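Local coordinates for penicillin-binding protein PbpB (Mycobacterium tuberculosis, PDB 6KGV) that builds cross-linked peptidoglycan from lipid intermediates as a membrane-bound, penicillin-binding transpeptidase of the mycobacterial cell wall, at residues Q398-D403 against R432-Q437; Y494-A499 against D516-N521. All blocks are in the same frame, centred on the assembly; numbering follows the deposited sequence.

How the interactions relate
Two ends of secondary structure in one transpeptidase domain illustrate how polar backbone groups are looked after where regular hydrogen bonding stops. Interaction 1, away from the annotated sites, joins the end of helix 390-401 to the turn leading into helix 436-446; its valine and isoleucine side is buried, whereas an arginine and a water close the other. Interaction 2, also partly buried, with I496 and P518 inside, lies where strands 493-502 and 509-516 part company beside the bound ligand. There an asparagine amide and a proline ring succeed the strand pairing. The contacts do not touch (centres about 27 Å, nearest atoms about 8 Å apart), although helix 390-401 also packs against T497 and A499.

Interaction 1 of 2, residues Q398-D403 against R432-Q437; sequences QAIAND and RVVSAQ
I400 lays its CD1 methyl against CG2 of V434 at 3.8 Å, the two branched side chains meeting at a slant. The V434 methyl lies between its own backbone N and carbonyl carbon (chi1 -63° for CG1), and from there it faces the isoleucine. One residue earlier on each segment, A399 CB touches V433 CG2 at 4.1 Å. Both valines also rest on M344, and helix 272-281 covers I400 and V434, burying this half.

Polar chemistry takes over at D403, one residue beyond N402, the centre of an inverse gamma turn. R432 bends at chi3 (-64°) and turns its guanidinium back toward the chain, where NH1 serves two carbonyls. It donates to V434 O at 2.8 Å, close to the guanidinium plane, and to D403 O at 3.3 Å, within that carbonyl's plane but tilted from the guanidinium. A water accepts from R432 NH2 at 2.6 Å and returns a weak bond to D403 O. The same oxygen receives a CA-H...O contact from A436 CA at 3.2 Å, and D403 CB stands 3.9 Å from A436 CB. R443 engages the D403 carboxylate in a salt bridge through OD1 and also bonds I400 O.

S435 occupies the N-cap position and its OG caps T438 N. Here, in the transpeptidase domain, a turn-terminated helix packs on an N-capped helix start, gripped by R432 and R443.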
loop_
_atom_site.group_PDB
_atom_site.type_symbol
_atom_site.label_atom_id
_atom_site.label_comp_id
_atom_site.label_asym_id
_atom_site.label_seq_id
_atom_site.Cartn_x
_atom_site.Cartn_y
_atom_site.Cartn_z
ATOM N N GLN A 398 -6.835 -5.076 0.681
ATOM C CA GLN A 398 -7.971 -4.696 1.507
ATOM C C GLN A 398 -9.256 -5.345 1.010
ATOM O O GLN A 398 -10.098 -5.744 1.818
ATOM C CB GLN A 398 -8.114 -3.176 1.527
ATOM C CG GLN A 398 -9.259 -2.662 2.418
ATOM C CD GLN A 398 -10.609 -2.748 1.739
ATOM O OE1 GLN A 398 -10.711 -2.673 0.516
ATOM N NE2 GLN A 398 -11.643 -2.954 2.527
ATOM N N ALA A 399 -9.432 -5.448 -0.316
ATOM C CA ALA A 399 -10.637 -6.078 -0.855
ATOM C C ALA A 399 -10.769 -7.510 -0.356
ATOM O O ALA A 399 -11.835 -7.917 0.120
ATOM C CB ALA A 399 -10.624 -6.058 -2.384
ATOM N N ILE A 400 -9.682 -8.283 -0.460
ATOM C CA ILE A 400 -9.680 -9.681 -0.034
ATOM C C ILE A 400 -9.850 -9.778 1.477
ATOM O O ILE A 400 -10.520 -10.679 1.989
ATOM C CB ILE A 400 -8.377 -10.359 -0.519
ATOM C CG1 ILE A 400 -8.415 -10.561 -2.038
ATOM C CG2 ILE A 400 -8.089 -11.670 0.212
ATOM C CD1 ILE A 400 -9.663 -11.275 -2.527
ATOM N N ALA A 401 -9.251 -8.847 2.212
ATOM C CA ALA A 401 -9.406 -8.819 3.662
ATOM C C ALA A 401 -10.848 -8.531 4.073
ATOM O O ALA A 401 -11.353 -9.122 5.033
ATOM C CB ALA A 401 -8.467 -7.773 4.254
ATOM N N ASN A 402 -11.518 -7.619 3.373
ATOM C CA ASN A 402 -12.907 -7.260 3.665
ATOM C C ASN A 402 -13.882 -8.194 2.943
ATOM O O ASN A 402 -14.849 -7.758 2.328
ATOM C CB ASN A 402 -13.146 -5.800 3.288
ATOM C CG ASN A 402 -14.491 -5.268 3.771
ATOM O OD1 ASN A 402 -14.912 -5.509 4.909
ATOM N ND2 ASN A 402 -15.174 -4.542 2.894
ATOM N N ASP A 403 -13.587 -9.501 2.993
ATOM C CA ASP A 403 -14.462 -10.545 2.464
ATOM C C ASP A 403 -14.917 -10.232 1.047
ATOM O O ASP A 403 -16.054 -10.502 0.660
ATOM C CB ASP A 403 -15.661 -10.790 3.386
ATOM C CG ASP A 403 -15.318 -11.718 4.545
ATOM O OD1 ASP A 403 -14.300 -12.446 4.443
ATOM O OD2 ASP A 403 -16.063 -11.736 5.546
ATOM N N ARG A 432 -17.879 -4.875 -4.971
ATOM C CA ARG A 432 -17.649 -6.294 -4.784
ATOM C C ARG A 432 -16.727 -6.807 -5.881
ATOM O O ARG A 432 -17.027 -6.677 -7.075
ATOM C CB ARG A 432 -18.935 -7.108 -4.767
ATOM C CG ARG A 432 -18.530 -8.569 -4.592
ATOM C CD ARG A 432 -19.582 -9.426 -4.088
ATOM N NE ARG A 432 -20.036 -9.109 -2.737
ATOM C CZ ARG A 432 -19.463 -9.543 -1.622
ATOM N NH1 ARG A 432 -18.350 -10.267 -1.672
ATOM N NH2 ARG A 432 -19.999 -9.236 -0.447
ATOM N N VAL A 433 -15.607 -7.388 -5.465
ATOM C CA VAL A 433 -14.601 -7.917 -6.371
ATOM C C VAL A 433 -14.779 -9.414 -6.567
ATOM O O VAL A 433 -14.763 -9.912 -7.690
ATOM C CB VAL A 433 -13.192 -7.571 -5.834
ATOM C CG1 VAL A 433 -12.107 -8.069 -6.778
ATOM C CG2 VAL A 433 -13.081 -6.064 -5.613
ATOM N N VAL A 434 -14.974 -10.133 -5.469
ATOM C CA VAL A 434 -15.155 -11.575 -5.441
ATOM C C VAL A 434 -16.051 -11.874 -4.247
ATOM O O VAL A 434 -16.241 -11.027 -3.371
ATOM C CB VAL A 434 -13.816 -12.337 -5.294
ATOM C CG1 VAL A 434 -12.910 -12.088 -6.474
ATOM C CG2 VAL A 434 -13.164 -11.945 -3.981
ATOM N N SER A 435 -16.570 -13.099 -4.178
ATOM C CA SER A 435 -17.455 -13.428 -3.070
ATOM C C SER A 435 -16.675 -13.466 -1.756
ATOM O O SER A 435 -15.436 -13.517 -1.734
ATOM C CB SER A 435 -18.156 -14.769 -3.309
ATOM O OG SER A 435 -17.337 -15.897 -2.972
ATOM N N ALA A 436 -17.424 -13.431 -0.647
ATOM C CA ALA A 436 -16.821 -13.639 0.665
ATOM C C ALA A 436 -16.146 -15.003 0.751
ATOM O O ALA A 436 -15.055 -15.133 1.331
ATOM C CB ALA A 436 -17.876 -13.497 1.767
ATOM N N GLN A 437 -16.779 -16.035 0.182
ATOM C CA GLN A 437 -16.170 -17.360 0.186
ATOM C C GLN A 437 -14.833 -17.345 -0.559
ATOM O O GLN A 437 -13.834 -17.881 -0.072
ATOM C CB GLN A 437 -17.146 -18.377 -0.423
ATOM C CG GLN A 437 -16.638 -19.804 -0.468
ATOM C CD GLN A 437 -16.221 -20.319 0.891
ATOM O OE1 GLN A 437 -16.847 -20.017 1.907
ATOM N NE2 GLN A 437 -15.133 -21.082 0.920
HETATM O O HOH W 1 -19.128 -9.823 1.931
#

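Interaction 2 of 2, residues Y494-A499 against D516-N521; sequences YWITFA and DNPARN. With AXL (2-{1-[2-amino-2-(4-hydroxy-phenyl)-acetylamino]-2-oxo-ethyl}-5,5-dimethyl-thiazolidine-4-carboxylic acid), chain F.
Beside the pocket of S269, the probable acyl-ester serine, the antiparallel pairing of strands 493-502 and 509-516 comes to its end. W495 and D516 form a non-hydrogen-bonded pair with CA atoms 4.9 Å apart, and both side chains leave on the same face of the sheet. N517 N gives Y494 O a short but bent and therefore weak bond (2.8 Å, 120° at the hydrogen). The asparagine side chain answers it: with CG anti to the backbone N (chi1 -165°), OD1 swings back to accept from Y494 N at 3.1 Å, a straighter bond of 158°, though the donor stands above the amide plane. N517 thus meets both backbone polar groups of Y494, and Q481 NE2 adds a weak second bond to the oxygen.

Beyond it, P518 presents the CD and CG edge of its ring to CG1 of I496, with CD at 3.5 Å, and the two side chains cross obliquely. D516 OD1 accepts from Q481 NE2 of strand 473-483, across strand 493-502, and lies a loose 4.2 Å from W495 CD1.

On the pocket side, Y494 CE1 lies 3.8 Å from C14 on the phenol ring of the opened amoxicillin, AXL, which is hydrogen-bonded to S324, T476 and T478, among others. The chemistry implies that polar bonds hold the tyrosine's main chain, while ring and hydroxyl meet the ligand's phenol obliquely by van der Waals contact.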
loop_
_atom_site.group_PDB
_atom_site.type_symbol
_atom_site.label_atom_id
_atom_site.label_comp_id
_atom_site.label_asym_id
_atom_site.label_seq_id
_atom_site.Cartn_x
_atom_site.Cartn_y
_atom_site.Cartn_z
ATOM N N TYR A 494 15.489 -4.114 -8.787
ATOM C CA TYR A 494 14.140 -4.567 -8.478
ATOM C C TYR A 494 13.375 -3.574 -7.618
ATOM O O TYR A 494 13.952 -2.840 -6.816
ATOM C CB TYR A 494 14.157 -5.915 -7.748
ATOM C CG TYR A 494 15.008 -6.965 -8.415
ATOM C CD1 TYR A 494 14.621 -7.540 -9.620
ATOM C CD2 TYR A 494 16.186 -7.399 -7.831
ATOM C CE1 TYR A 494 15.398 -8.514 -10.234
ATOM C CE2 TYR A 494 16.967 -8.375 -8.429
ATOM C CZ TYR A 494 16.569 -8.926 -9.634
ATOM O OH TYR A 494 17.347 -9.893 -10.242
ATOM N N TRP A 495 12.060 -3.561 -7.801
ATOM C CA TRP A 495 11.143 -3.142 -6.754
ATOM C C TRP A 495 10.818 -4.379 -5.939
ATOM O O TRP A 495 10.381 -5.385 -6.499
ATOM C CB TRP A 495 9.856 -2.538 -7.313
ATOM C CG TRP A 495 10.015 -1.201 -7.975
ATOM C CD1 TRP A 495 10.305 -0.003 -7.372
ATOM C CD2 TRP A 495 9.842 -0.917 -9.368
ATOM N NE1 TRP A 495 10.341 1.010 -8.313
ATOM C CE2 TRP A 495 10.061 0.478 -9.543
ATOM C CE3 TRP A 495 9.533 -1.703 -10.486
ATOM C CZ2 TRP A 495 9.974 1.096 -10.787
ATOM C CZ3 TRP A 495 9.447 -1.086 -11.724
ATOM C CH2 TRP A 495 9.669 0.305 -11.868
ATOM N N ILE A 496 11.061 -4.321 -4.632
ATOM C CA ILE A 496 10.683 -5.386 -3.715
ATOM C C ILE A 496 9.387 -4.957 -3.036
ATOM O O ILE A 496 9.270 -3.809 -2.582
ATOM C CB ILE A 496 11.791 -5.652 -2.682
ATOM C CG1 ILE A 496 13.109 -6.035 -3.377
ATOM C CG2 ILE A 496 11.345 -6.695 -1.684
ATOM C CD1 ILE A 496 13.001 -7.106 -4.418
ATOM N N THR A 497 8.407 -5.862 -2.991
ATOM C CA THR A 497 7.098 -5.576 -2.425
ATOM C C THR A 497 6.683 -6.677 -1.468
ATOM O O THR A 497 7.069 -7.843 -1.618
ATOM C CB THR A 497 6.006 -5.451 -3.503
ATOM O OG1 THR A 497 6.133 -6.531 -4.436
ATOM C CG2 THR A 497 6.116 -4.124 -4.246
ATOM N N PHE A 498 5.885 -6.287 -0.479
ATOM C CA PHE A 498 5.135 -7.236 0.321
ATOM C C PHE A 498 3.795 -6.595 0.636
ATOM O O PHE A 498 3.716 -5.383 0.845
ATOM C CB PHE A 498 5.878 -7.633 1.613
ATOM C CG PHE A 498 5.316 -8.884 2.282
ATOM C CD1 PHE A 498 4.213 -8.804 3.119
ATOM C CD2 PHE A 498 5.886 -10.129 2.053
ATOM C CE1 PHE A 498 3.689 -9.938 3.726
ATOM C CE2 PHE A 498 5.371 -11.277 2.658
ATOM C CZ PHE A 498 4.266 -11.177 3.494
ATOM N N ALA A 499 2.740 -7.395 0.619
ATOM C CA ALA A 499 1.430 -6.932 1.055
ATOM C C ALA A 499 0.814 -8.044 1.873
ATOM O O ALA A 499 0.910 -9.214 1.501
ATOM C CB ALA A 499 0.501 -6.586 -0.113
ATOM N N ASP A 516 12.689 0.130 -2.860
ATOM C CA ASP A 516 13.246 0.443 -4.168
ATOM C C ASP A 516 14.690 -0.052 -4.198
ATOM O O ASP A 516 15.608 0.630 -3.725
ATOM C CB ASP A 516 13.154 1.934 -4.461
ATOM C CG ASP A 516 13.693 2.274 -5.834
ATOM O OD1 ASP A 516 14.205 1.352 -6.519
ATOM O OD2 ASP A 516 13.609 3.450 -6.225
ATOM N N ASN A 517 14.876 -1.248 -4.758
ATOM C CA ASN A 517 16.153 -1.878 -5.070
ATOM C C ASN A 517 17.065 -1.984 -3.853
ATOM O O ASN A 517 18.151 -1.396 -3.827
ATOM C CB ASN A 517 16.863 -1.123 -6.194
ATOM C CG ASN A 517 17.999 -1.943 -6.807
ATOM O OD1 ASN A 517 17.843 -3.144 -7.087
ATOM N ND2 ASN A 517 19.148 -1.313 -6.985
ATOM N N PRO A 518 16.674 -2.734 -2.835
ATOM C CA PRO A 518 17.564 -2.918 -1.690
ATOM C C PRO A 518 18.726 -3.844 -2.032
ATOM O O PRO A 518 18.625 -4.741 -2.878
ATOM C CB PRO A 518 16.648 -3.559 -0.644
ATOM C CG PRO A 518 15.734 -4.428 -1.489
ATOM C CD PRO A 518 15.455 -3.553 -2.718
ATOM N N ALA A 519 19.842 -3.623 -1.338
ATOM C CA ALA A 519 20.961 -4.550 -1.389
ATOM C C ALA A 519 20.795 -5.694 -0.398
ATOM O O ALA A 519 21.397 -6.757 -0.589
ATOM C CB ALA A 519 22.267 -3.799 -1.112
ATOM N N ARG A 520 20.001 -5.494 0.656
ATOM C CA ARG A 520 19.810 -6.485 1.711
ATOM C C ARG A 520 18.329 -6.530 2.071
ATOM O O ARG A 520 17.522 -5.757 1.554
ATOM C CB ARG A 520 20.685 -6.170 2.946
ATOM C CG ARG A 520 22.194 -6.166 2.625
ATOM C CD ARG A 520 23.049 -5.507 3.708
ATOM N NE ARG A 520 22.748 -4.088 3.865
ATOM C CZ ARG A 520 23.194 -3.126 3.064
ATOM N NH1 ARG A 520 23.984 -3.413 2.041
ATOM N NH2 ARG A 520 22.849 -1.869 3.295
ATOM N N ASN A 521 17.975 -7.475 2.944
ATOM C CA ASN A 521 16.659 -7.525 3.572
ATOM C C ASN A 521 16.317 -6.222 4.274
ATOM O O ASN A 521 17.203 -5.388 4.518
ATOM C CB ASN A 521 16.583 -8.664 4.590
ATOM C CG ASN A 521 16.233 -9.967 3.952
ATOM O OD1 ASN A 521 16.257 -10.086 2.723
ATOM N ND2 ASN A 521 15.904 -10.964 4.773
HETATM C C1 AXL F . 7.248 -12.165 -8.950
HETATM O O1 AXL F . 7.639 -11.126 -8.416
HETATM C C2 AXL F . 8.215 -13.148 -9.601
HETATM C C3 AXL F . 8.397 -14.256 -8.575
HETATM S S4 AXL F . 10.019 -14.962 -8.563
HETATM C C5 AXL F . 10.425 -14.525 -6.891
HETATM C C51 AXL F . 10.229 -15.741 -5.984
HETATM C C52 AXL F . 11.876 -14.029 -6.779
HETATM C C6 AXL F . 9.458 -13.391 -6.546
HETATM C C61 AXL F . 9.190 -13.249 -5.082
HETATM O O62 AXL F . 10.056 -12.703 -4.366
HETATM O O63 AXL F . 8.100 -13.675 -4.640
HETATM N N7 AXL F . 8.244 -13.646 -7.275
HETATM N N8 AXL F . 9.491 -12.546 -9.963
HETATM C C9 AXL F . 9.996 -12.561 -11.210
HETATM O O91 AXL F . 9.519 -13.224 -12.118
HETATM C C10 AXL F . 11.208 -11.693 -11.487
HETATM N N11 AXL F . 11.461 -11.579 -12.913
HETATM C C12 AXL F . 12.424 -12.230 -10.840
HETATM C C13 AXL F . 13.026 -11.485 -9.844
HETATM C C14 AXL F . 14.175 -11.942 -9.202
HETATM C C15 AXL F . 14.724 -13.163 -9.572
HETATM C C16 AXL F . 14.122 -13.921 -10.574
HETATM C C17 AXL F . 12.975 -13.452 -11.216
HETATM O O18 AXL F . 15.845 -13.602 -8.943
#